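Local coordinates for Atu0111 protein (Agrobacterium tumefaciens, PDB 2FSQ) that is of unknown function but carries a DUF1868 domain of the 2H clan, which suggests a relationship to 2H phosphoesterases, at residues L67-A72 with L195-A200; D116-R121 with D165-R170; L138-M143 with A200-E205. All blocks are in the same frame, centred on the assembly; numbering follows the deposited sequence.

Contact 1. Residues L67-A72 with L195-A200. With ACY (acetic acid), chain C.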
loop_
_atom_site.group_PDB
_atom_site.type_symbol
_atom_site.label_atom_id
_atom_site.label_comp_id
_atom_site.label_asym_id
_atom_site.label_seq_id
_atom_site.Cartn_x
_atom_site.Cartn_y
_atom_site.Cartn_z
ATOM N N LEU A 67 -11.117 -3.221 -13.504
ATOM C CA LEU A 67 -10.973 -2.521 -14.785
ATOM C C LEU A 67 -12.221 -2.694 -15.666
ATOM O O LEU A 67 -12.565 -1.791 -16.446
ATOM C CB LEU A 67 -9.713 -2.998 -15.512
ATOM C CG LEU A 67 -8.375 -2.489 -14.948
ATOM C CD1 LEU A 67 -7.173 -3.332 -15.379
ATOM C CD2 LEU A 67 -8.159 -1.037 -15.357
ATOM N N ASP A 68 -12.933 -3.812 -15.516
ATOM C CA ASP A 68 -14.154 -4.058 -16.317
ATOM C C ASP A 68 -15.246 -3.043 -16.034
ATOM O O ASP A 68 -16.134 -2.861 -16.863
ATOM C CB ASP A 68 -14.758 -5.447 -16.049
ATOM C CG ASP A 68 -13.933 -6.596 -16.620
ATOM O OD1 ASP A 68 -13.052 -6.380 -17.478
ATOM O OD2 ASP A 68 -14.184 -7.746 -16.184
HETATM N N MSE A 69 -15.212 -2.418 -14.854
HETATM C CA MSE A 69 -16.273 -1.526 -14.431
HETATM C C MSE A 69 -16.128 -0.176 -15.136
HETATM O O MSE A 69 -15.000 0.313 -15.340
HETATM C CB MSE A 69 -16.242 -1.288 -12.914
HETATM C CG MSE A 69 -16.400 -2.532 -12.030
HETATM SE SE MSE A 69 -18.143 -3.395 -12.227
HETATM C CE MSE A 69 -18.598 -3.608 -10.380
ATOM N N PRO A 70 -17.267 0.445 -15.494
ATOM C CA PRO A 70 -17.188 1.764 -16.107
ATOM C C PRO A 70 -16.487 2.785 -15.211
ATOM O O PRO A 70 -15.766 3.640 -15.718
ATOM C CB PRO A 70 -18.651 2.167 -16.339
ATOM C CG PRO A 70 -19.479 1.084 -15.853
ATOM C CD PRO A 70 -18.647 -0.054 -15.384
ATOM N N GLU A 71 -16.660 2.664 -13.895
ATOM C CA GLU A 71 -16.035 3.612 -12.958
ATOM C C GLU A 71 -14.528 3.416 -12.813
ATOM O O GLU A 71 -13.864 4.184 -12.113
ATOM C CB GLU A 71 -16.725 3.554 -11.594
ATOM C CG GLU A 71 -18.186 3.960 -11.646
ATOM C CD GLU A 71 -19.108 2.845 -12.125
ATOM O OE1 GLU A 71 -18.711 1.660 -12.111
ATOM O OE2 GLU A 71 -20.249 3.169 -12.500
ATOM N N ALA A 72 -13.976 2.420 -13.505
ATOM C CA ALA A 72 -12.520 2.284 -13.576
ATOM C C ALA A 72 -11.885 3.561 -14.129
ATOM O O ALA A 72 -10.730 3.878 -13.822
ATOM C CB ALA A 72 -12.143 1.096 -14.432
ATOM N N LEU A 195 -22.913 2.079 -6.482
ATOM C CA LEU A 195 -22.326 1.384 -5.333
ATOM C C LEU A 195 -22.856 -0.031 -5.101
ATOM O O LEU A 195 -22.063 -0.918 -4.795
ATOM C CB LEU A 195 -22.375 2.252 -4.069
ATOM C CG LEU A 195 -21.619 3.579 -4.199
ATOM C CD1 LEU A 195 -21.721 4.365 -2.893
ATOM C CD2 LEU A 195 -20.156 3.384 -4.601
ATOM N N PRO A 196 -24.184 -0.251 -5.200
ATOM C CA PRO A 196 -24.624 -1.643 -5.014
ATOM C C PRO A 196 -23.977 -2.627 -6.001
ATOM O O PRO A 196 -23.637 -3.757 -5.627
ATOM C CB PRO A 196 -26.146 -1.561 -5.217
ATOM C CG PRO A 196 -26.489 -0.139 -4.785
ATOM C CD PRO A 196 -25.332 0.670 -5.358
ATOM N N ARG A 197 -23.749 -2.202 -7.233
ATOM C CA ARG A 197 -23.072 -3.057 -8.194
ATOM C C ARG A 197 -21.612 -3.327 -7.774
ATOM O O ARG A 197 -21.155 -4.472 -7.796
ATOM C CB ARG A 197 -23.145 -2.426 -9.599
ATOM C CG ARG A 197 -22.142 -3.009 -10.587
ATOM C CD ARG A 197 -22.367 -2.648 -12.060
ATOM N NE ARG A 197 -22.671 -1.244 -12.250
ATOM C CZ ARG A 197 -21.750 -0.287 -12.368
ATOM N NH1 ARG A 197 -20.451 -0.582 -12.312
ATOM N NH2 ARG A 197 -22.130 0.977 -12.515
ATOM N N TRP A 198 -20.882 -2.279 -7.392
ATOM C CA TRP A 198 -19.531 -2.487 -6.883
ATOM C C TRP A 198 -19.540 -3.423 -5.679
ATOM O O TRP A 198 -18.692 -4.299 -5.586
ATOM C CB TRP A 198 -18.851 -1.159 -6.549
ATOM C CG TRP A 198 -18.165 -0.579 -7.736
ATOM C CD1 TRP A 198 -18.731 0.182 -8.728
ATOM C CD2 TRP A 198 -16.777 -0.709 -8.072
ATOM N NE1 TRP A 198 -17.778 0.522 -9.670
ATOM C CE2 TRP A 198 -16.573 -0.023 -9.297
ATOM C CE3 TRP A 198 -15.692 -1.371 -7.479
ATOM C CZ2 TRP A 198 -15.311 0.069 -9.906
ATOM C CZ3 TRP A 198 -14.436 -1.289 -8.098
ATOM C CH2 TRP A 198 -14.265 -0.586 -9.307
ATOM N N GLN A 199 -20.470 -3.233 -4.750
ATOM C CA GLN A 199 -20.483 -4.117 -3.580
ATOM C C GLN A 199 -20.684 -5.574 -3.980
ATOM O O GLN A 199 -20.025 -6.481 -3.443
ATOM C CB GLN A 199 -21.544 -3.727 -2.571
ATOM C CG GLN A 199 -21.374 -4.522 -1.265
ATOM C CD GLN A 199 -20.029 -4.264 -0.600
ATOM O OE1 GLN A 199 -19.197 -5.188 -0.389
ATOM N NE2 GLN A 199 -19.796 -3.011 -0.278
ATOM N N ALA A 200 -21.592 -5.813 -4.918
ATOM C CA ALA A 200 -21.845 -7.177 -5.320
ATOM C C ALA A 200 -20.592 -7.789 -5.953
ATOM O O ALA A 200 -20.237 -8.939 -5.658
ATOM C CB ALA A 200 -23.023 -7.215 -6.285
HETATM C C ACY C . -25.756 0.791 -11.834
HETATM O O ACY C . -25.510 -0.403 -12.134
HETATM O OXT ACY C . -24.888 1.685 -11.828
HETATM C CH3 ACY C . -27.150 1.199 -11.450
#

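Contact 2. Residues D116-R121 with D165-R170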
loop_
_atom_site.group_PDB
_atom_site.type_symbol
_atom_site.label_atom_id
_atom_site.label_comp_id
_atom_site.label_asym_id
_atom_site.label_seq_id
_atom_site.Cartn_x
_atom_site.Cartn_y
_atom_site.Cartn_z
ATOM N N ASP A 116 20.219 7.347 1.970
ATOM C CA ASP A 116 21.566 6.942 2.414
ATOM C C ASP A 116 21.664 6.751 3.934
ATOM O O ASP A 116 22.275 5.781 4.399
ATOM C CB ASP A 116 22.639 7.940 1.951
ATOM C CG ASP A 116 22.716 8.086 0.422
ATOM O OD1 ASP A 116 22.325 7.165 -0.329
ATOM O OD2 ASP A 116 23.214 9.139 -0.035
ATOM N N TYR A 117 21.085 7.674 4.706
ATOM C CA TYR A 117 21.072 7.594 6.176
ATOM C C TYR A 117 20.423 6.292 6.626
ATOM O O TYR A 117 20.958 5.579 7.483
ATOM C CB TYR A 117 20.392 8.850 6.763
ATOM C CG TYR A 117 19.995 8.869 8.245
ATOM C CD1 TYR A 117 20.925 9.182 9.248
ATOM C CD2 TYR A 117 18.669 8.679 8.629
ATOM C CE1 TYR A 117 20.537 9.254 10.612
ATOM C CE2 TYR A 117 18.270 8.753 9.979
ATOM C CZ TYR A 117 19.202 9.043 10.970
ATOM O OH TYR A 117 18.792 9.113 12.315
ATOM N N TYR A 118 19.299 5.953 5.999
ATOM C CA TYR A 118 18.602 4.738 6.331
ATOM C C TYR A 118 19.288 3.457 5.844
ATOM O O TYR A 118 19.317 2.461 6.574
ATOM C CB TYR A 118 17.178 4.813 5.801
ATOM C CG TYR A 118 16.278 5.726 6.596
ATOM C CD1 TYR A 118 16.409 5.862 7.978
ATOM C CD2 TYR A 118 15.236 6.391 5.969
ATOM C CE1 TYR A 118 15.561 6.687 8.705
ATOM C CE2 TYR A 118 14.369 7.205 6.683
ATOM C CZ TYR A 118 14.537 7.346 8.042
ATOM O OH TYR A 118 13.661 8.122 8.750
ATOM N N ARG A 119 19.806 3.472 4.617
ATOM C CA ARG A 119 20.544 2.307 4.100
ATOM C C ARG A 119 21.663 1.914 5.067
ATOM O O ARG A 119 21.888 0.725 5.326
ATOM C CB ARG A 119 21.106 2.582 2.703
ATOM C CG ARG A 119 21.710 1.350 2.026
ATOM C CD ARG A 119 22.770 1.745 1.014
ATOM N NE ARG A 119 22.235 2.079 -0.309
ATOM C CZ ARG A 119 22.030 1.200 -1.292
ATOM N NH1 ARG A 119 22.284 -0.091 -1.112
ATOM N NH2 ARG A 119 21.569 1.617 -2.464
ATOM N N ASP A 120 22.335 2.926 5.617
ATOM C CA ASP A 120 23.388 2.727 6.608
ATOM C C ASP A 120 22.832 2.204 7.928
ATOM O O ASP A 120 23.337 1.234 8.478
ATOM C CB ASP A 120 24.165 4.028 6.845
ATOM C CG ASP A 120 25.166 3.911 7.988
ATOM O OD1 ASP A 120 25.974 2.952 7.990
ATOM O OD2 ASP A 120 25.137 4.773 8.887
ATOM N N ARG A 121 21.781 2.846 8.430
ATOM C CA ARG A 121 21.192 2.444 9.695
ATOM C C ARG A 121 20.636 1.036 9.613
ATOM O O ARG A 121 20.743 0.274 10.575
ATOM C CB ARG A 121 20.072 3.403 10.096
ATOM C CG ARG A 121 20.567 4.705 10.630
ATOM C CD ARG A 121 19.410 5.619 10.966
ATOM N NE ARG A 121 18.671 5.214 12.159
ATOM C CZ ARG A 121 19.101 5.355 13.410
ATOM N NH1 ARG A 121 20.305 5.858 13.658
ATOM N NH2 ARG A 121 18.332 4.968 14.417
ATOM N N ASP A 165 12.107 2.031 15.398
ATOM C CA ASP A 165 13.383 2.351 16.043
ATOM C C ASP A 165 14.447 2.768 15.034
ATOM O O ASP A 165 15.171 3.735 15.249
ATOM C CB ASP A 165 13.881 1.161 16.867
ATOM C CG ASP A 165 13.054 0.921 18.109
ATOM O OD1 ASP A 165 12.364 1.856 18.571
ATOM O OD2 ASP A 165 13.093 -0.220 18.630
ATOM N N PHE A 166 14.562 2.026 13.934
ATOM C CA PHE A 166 15.543 2.366 12.895
ATOM C C PHE A 166 15.225 3.645 12.123
ATOM O O PHE A 166 16.106 4.434 11.797
ATOM C CB PHE A 166 15.741 1.177 11.938
ATOM C CG PHE A 166 16.634 0.096 12.503
ATOM C CD1 PHE A 166 16.164 -0.786 13.471
ATOM C CD2 PHE A 166 17.952 -0.016 12.082
ATOM C CE1 PHE A 166 16.985 -1.785 13.991
ATOM C CE2 PHE A 166 18.782 -1.016 12.601
ATOM C CZ PHE A 166 18.303 -1.884 13.556
ATOM N N PHE A 167 13.949 3.851 11.826
ATOM C CA PHE A 167 13.541 5.025 11.057
ATOM C C PHE A 167 13.460 6.286 11.914
ATOM O O PHE A 167 13.576 7.395 11.388
ATOM C CB PHE A 167 12.216 4.750 10.336
ATOM C CG PHE A 167 12.382 4.012 9.038
ATOM C CD1 PHE A 167 12.317 4.702 7.835
ATOM C CD2 PHE A 167 12.608 2.628 9.009
ATOM C CE1 PHE A 167 12.471 4.043 6.609
ATOM C CE2 PHE A 167 12.762 1.961 7.781
ATOM C CZ PHE A 167 12.696 2.673 6.586
ATOM N N GLY A 168 13.249 6.100 13.216
ATOM C CA GLY A 168 13.261 7.203 14.180
ATOM C C GLY A 168 11.998 8.045 14.200
ATOM O O GLY A 168 12.031 9.205 14.600
ATOM N N TYR A 169 10.873 7.452 13.808
ATOM C CA TYR A 169 9.564 8.077 13.967
ATOM C C TYR A 169 8.515 6.989 13.967
ATOM O O TYR A 169 8.791 5.835 13.597
ATOM C CB TYR A 169 9.251 9.085 12.840
ATOM C CG TYR A 169 9.287 8.464 11.453
ATOM C CD1 TYR A 169 8.225 7.685 10.976
ATOM C CD2 TYR A 169 10.373 8.654 10.622
ATOM C CE1 TYR A 169 8.267 7.116 9.703
ATOM C CE2 TYR A 169 10.421 8.093 9.364
ATOM C CZ TYR A 169 9.365 7.334 8.907
ATOM O OH TYR A 169 9.454 6.791 7.657
ATOM N N ARG A 170 7.317 7.370 14.414
ATOM C CA ARG A 170 6.102 6.546 14.349
ATOM C C ARG A 170 4.970 7.445 13.868
ATOM O O ARG A 170 4.843 8.598 14.319
ATOM C CB ARG A 170 5.721 5.984 15.730
ATOM C CG ARG A 170 6.556 4.809 16.211
ATOM C CD ARG A 170 6.255 4.442 17.666
ATOM N NE ARG A 170 6.986 3.246 18.089
ATOM C CZ ARG A 170 6.436 2.194 18.687
ATOM N NH1 ARG A 170 5.141 2.175 18.968
ATOM N NH2 ARG A 170 7.190 1.159 19.023
#

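Contact 3. Residues L138-M143 with A200-E205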
loop_
_atom_site.group_PDB
_atom_site.type_symbol
_atom_site.label_atom_id
_atom_site.label_comp_id
_atom_site.label_asym_id
_atom_site.label_seq_id
_atom_site.Cartn_x
_atom_site.Cartn_y
_atom_site.Cartn_z
ATOM N N LEU A 138 -12.014 -6.384 0.332
ATOM C CA LEU A 138 -11.736 -5.738 -0.955
ATOM C C LEU A 138 -12.512 -4.450 -1.037
ATOM O O LEU A 138 -13.659 -4.368 -0.603
ATOM C CB LEU A 138 -12.169 -6.615 -2.138
ATOM C CG LEU A 138 -11.334 -7.736 -2.723
ATOM C CD1 LEU A 138 -11.973 -8.196 -4.026
ATOM C CD2 LEU A 138 -9.918 -7.267 -2.962
ATOM N N ARG A 139 -11.899 -3.458 -1.658
ATOM C CA ARG A 139 -12.554 -2.174 -1.890
ATOM C C ARG A 139 -11.979 -1.648 -3.204
ATOM O O ARG A 139 -11.020 -2.201 -3.719
ATOM C CB ARG A 139 -12.249 -1.248 -0.722
ATOM C CG ARG A 139 -10.753 -1.109 -0.504
ATOM C CD ARG A 139 -10.394 -0.475 0.800
ATOM N NE ARG A 139 -8.947 -0.557 0.983
ATOM C CZ ARG A 139 -8.312 -0.225 2.098
ATOM N NH1 ARG A 139 -8.991 0.222 3.146
ATOM N NH2 ARG A 139 -6.990 -0.334 2.159
ATOM N N PRO A 140 -12.585 -0.601 -3.782
ATOM C CA PRO A 140 -12.054 -0.143 -5.082
ATOM C C PRO A 140 -10.560 0.176 -5.122
ATOM O O PRO A 140 -9.933 -0.008 -6.165
ATOM C CB PRO A 140 -12.888 1.102 -5.376
ATOM C CG PRO A 140 -14.190 0.792 -4.714
ATOM C CD PRO A 140 -13.786 0.160 -3.395
ATOM N N VAL A 141 -9.983 0.611 -4.000
ATOM C CA VAL A 141 -8.547 0.890 -3.988
ATOM C C VAL A 141 -7.659 -0.345 -3.804
ATOM O O VAL A 141 -6.440 -0.250 -3.951
ATOM C CB VAL A 141 -8.137 1.976 -2.956
ATOM C CG1 VAL A 141 -8.733 3.321 -3.342
ATOM C CG2 VAL A 141 -8.532 1.607 -1.541
ATOM N N GLY A 142 -8.240 -1.495 -3.444
ATOM C CA GLY A 142 -7.416 -2.688 -3.314
ATOM C C GLY A 142 -7.813 -3.648 -2.205
ATOM O O GLY A 142 -8.974 -3.750 -1.850
HETATM N N MSE A 143 -6.820 -4.325 -1.634
HETATM C CA MSE A 143 -7.050 -5.444 -0.719
HETATM C C MSE A 143 -6.659 -5.105 0.698
HETATM O O MSE A 143 -5.540 -4.625 0.933
HETATM C CB MSE A 143 -6.194 -6.623 -1.135
HETATM C CG MSE A 143 -6.425 -7.065 -2.546
HETATM SE SE MSE A 143 -4.936 -8.035 -3.319
HETATM C CE MSE A 143 -4.660 -9.383 -1.952
ATOM N N ALA A 200 -21.592 -5.813 -4.918
ATOM C CA ALA A 200 -21.845 -7.177 -5.320
ATOM C C ALA A 200 -20.592 -7.789 -5.953
ATOM O O ALA A 200 -20.237 -8.939 -5.658
ATOM C CB ALA A 200 -23.023 -7.215 -6.285
HETATM N N MSE A 201 -19.906 -7.020 -6.802
HETATM C CA MSE A 201 -18.691 -7.510 -7.427
HETATM C C MSE A 201 -17.581 -7.705 -6.396
HETATM O O MSE A 201 -16.869 -8.713 -6.443
HETATM C CB MSE A 201 -18.229 -6.576 -8.551
HETATM C CG MSE A 201 -16.927 -7.008 -9.225
HETATM SE SE MSE A 201 -15.289 -6.404 -8.339
HETATM C CE MSE A 201 -15.369 -4.528 -8.876
ATOM N N LEU A 202 -17.435 -6.765 -5.458
ATOM C CA LEU A 202 -16.355 -6.877 -4.453
ATOM C C LEU A 202 -16.566 -8.129 -3.596
ATOM O O LEU A 202 -15.622 -8.837 -3.270
ATOM C CB LEU A 202 -16.298 -5.628 -3.571
ATOM C CG LEU A 202 -15.839 -4.378 -4.333
ATOM C CD1 LEU A 202 -16.179 -3.105 -3.564
ATOM C CD2 LEU A 202 -14.347 -4.424 -4.630
ATOM N N ASP A 203 -17.827 -8.418 -3.279
ATOM C CA ASP A 203 -18.155 -9.596 -2.473
ATOM C C ASP A 203 -17.763 -10.854 -3.231
ATOM O O ASP A 203 -17.094 -11.750 -2.690
ATOM C CB ASP A 203 -19.656 -9.636 -2.161
ATOM C CG ASP A 203 -20.081 -8.610 -1.125
ATOM O OD1 ASP A 203 -19.206 -8.012 -0.460
ATOM O OD2 ASP A 203 -21.313 -8.393 -0.992
ATOM N N GLU A 204 -18.154 -10.916 -4.495
ATOM C CA GLU A 204 -17.912 -12.104 -5.308
ATOM C C GLU A 204 -16.399 -12.288 -5.508
ATOM O O GLU A 204 -15.871 -13.395 -5.366
ATOM C CB GLU A 204 -18.652 -11.981 -6.651
ATOM C CG GLU A 204 -18.513 -13.174 -7.589
ATOM C CD GLU A 204 -19.422 -13.067 -8.791
ATOM O OE1 GLU A 204 -20.630 -13.352 -8.634
ATOM O OE2 GLU A 204 -18.918 -12.731 -9.889
ATOM N N GLU A 205 -15.693 -11.195 -5.812
ATOM C CA GLU A 205 -14.253 -11.278 -6.077
ATOM C C GLU A 205 -13.419 -11.559 -4.841
ATOM O O GLU A 205 -12.392 -12.224 -4.935
ATOM C CB GLU A 205 -13.719 -10.032 -6.802
ATOM C CG GLU A 205 -14.327 -9.841 -8.201
ATOM C CD GLU A 205 -14.096 -11.006 -9.157
ATOM O OE1 GLU A 205 -12.960 -11.532 -9.213
ATOM O OE2 GLU A 205 -15.066 -11.367 -9.875
#

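Contact 1. Residues L67-A72 with L195-A200
Glu71 and Arg197 meet end-on in a two-pronged salt bridge: NH1 of Arg197 gives its hydrogen to OE1 of Glu71 at 2.8 Å, and NH2 of Arg197 reaches OE2 of Glu71 at 2.9 Å. The carboxylate and guanidinium planes are only 24° apart, the bond to OE1 uses its syn lone pair, and both bonds lie close to the guanidinium plane. OE1 of Glu71 also accepts a hydrogen bond from NE1 of Trp198 at 2.9 Å; this indole N-H comes from above the carboxylate plane while keeping to its own ring plane. The bend of Glu71 at chi2 (81°) turns the carboxylate toward the helix that starts at Leu195.

A second edge of the same guanidinium holds a bound acetic acid molecule, probably present as acetate and from the crystallisation liquor, with NE of Arg197 3.0 Å from its O atom. NH2 of Arg197 thus serves two carboxyl groups at once.

Next to these bonds lies the selenomethionine Met69. Its CB comes within 3.4 Å of CZ2 of Trp198, its CG makes a CH-pi contact over the six-membered ring, and its SE stands above the five-membered ring in a longer Met-aromatic contact. Bends at chi2 and chi3 carry the chain across the indole until CE rests 3.6 Å from CG of Arg197. Pro70 adds its CD beside NH1 of Arg197. Phe190 meets the Trp198 ring edge-to-face.

The two Arg197 bonds and the Trp198 N-H together fix the rotation of the Glu71 carboxylate, and the indole N-H is satisfied where Trp198 is buried. The carboxylate is probably ionised, with the arginine, shared with the acetate, as its likely counter-charge.

Contact 2. Residues D116-R121 with D165-R170
Asp165 meets Arg121 through its backbone: NH2 of Arg121 makes a weak hydrogen bond to O of Asp165. The stronger bond goes to the next carbonyl, where NE of Arg121 lies 2.7 Å from O of Phe166 with an N-H...O angle of 168°, in the plane of both the carbonyl and the guanidinium. A bend at chi3 (72°) turns the arginine tip along the end of helix 150-167, while the Tyr117 hydroxyl sits over one guanidinium face. The Phe166 ring returns the contact edge-on, its CE2 3.1 Å from O of Arg121.

Phe167 supplies both backbone and ring. Its O accepts the Tyr118 hydroxyl at 2.7 Å, on a lone pair in the carbonyl plane. Its CD1 lies 3.4 Å from CE2 of Tyr118, over one face of the tyrosine ring. The two ring planes meet at 44°, neither stacked nor edge-to-face, and Val45 of strand 42-48 touches Phe167.

Gly168 leaves the helix with positive phi, easy to adopt where there is no side chain. Beyond it, Tyr169 brings CE2 to 3.3 Å from OH of Tyr118 and sends its own hydroxyl to O of Gln89.

Side chains near the C-terminal end of helix 111-121 thus bond the last carbonyls of helix 150-167, and the two helices pack beside the four-stranded antiparallel sheet.

Contact 3. Residues L138-M143 with A200-E205
Leu138 and Leu202 face each other across an apolar contact, with no hydrogen bond joining the two segments. CB of Leu138 lies 4.0 Å from CD2 of Leu202, and the CA-to-CA approach of this pair, at 5.9 Å, is the shortest across the contact. With its CG anti to the carbonyl carbon (chi1 -68°), Leu202 extends from the helix and splits its two methyls. CD2 rests against the backbone of the hairpin, 3.9 Å from C of Arg139. CD1 instead turns to the proline ring, where CD of Pro140 is 4.1 Å away.

Leu138 reaches a turn further along the helix. Its CD1 lies 3.8 Å from both CB and C of Glu205, meeting the aliphatic root of the glutamate and its backbone. The carboxylate of Glu205 leads away from the hairpin toward Arg65, with which it makes a long, weak ion pair.

Strands 133-139 and 142-147 form a beta hairpin whose two-residue loop, Pro140-Val141, lies in a type I turn from Arg139 to Gly142. Arg139 and Gly142 close it with a reciprocal pair of backbone N-to-O bonds, both 2.9 Å. Gly142, lacking a CB, avoids a collision with the carbonyl O of Val141. Helix 195-212 packs against the turn and against strand 133-139, an outermost strand, within this chain, of the three-stranded antiparallel sheet.

Other neighbours extend the packing: Phe66 of helix 54-67 touches Leu202, Thr62 of that helix and Leu206 touch Leu138, and Trp198 touches Pro140. Arg139 NH1 forms a salt bridge with Glu178.

In the fold
Contacts 1 and 3 are neighbours, their centres about 9 Å apart. Both use helix 195-212, contact 3 following contact 1 along it, and they touch where CE of Met69 lies 3.5 Å from CB of Met201. Contact 1, partly buried, sets a salt bridge on an exposed arginine beside a buried selenomethionine and indole; contact 3 is buried and held by van der Waals packing. Contact 2 lies on the opposite side of the chain's centre, about 41 Å from contact 1 between centres. Also partly buried, it relies on side chains bonded to backbone carbonyls rather than on paired charges. It is nested within the loop closed by contact 1, while the segments of contact 3 alternate with those of both others.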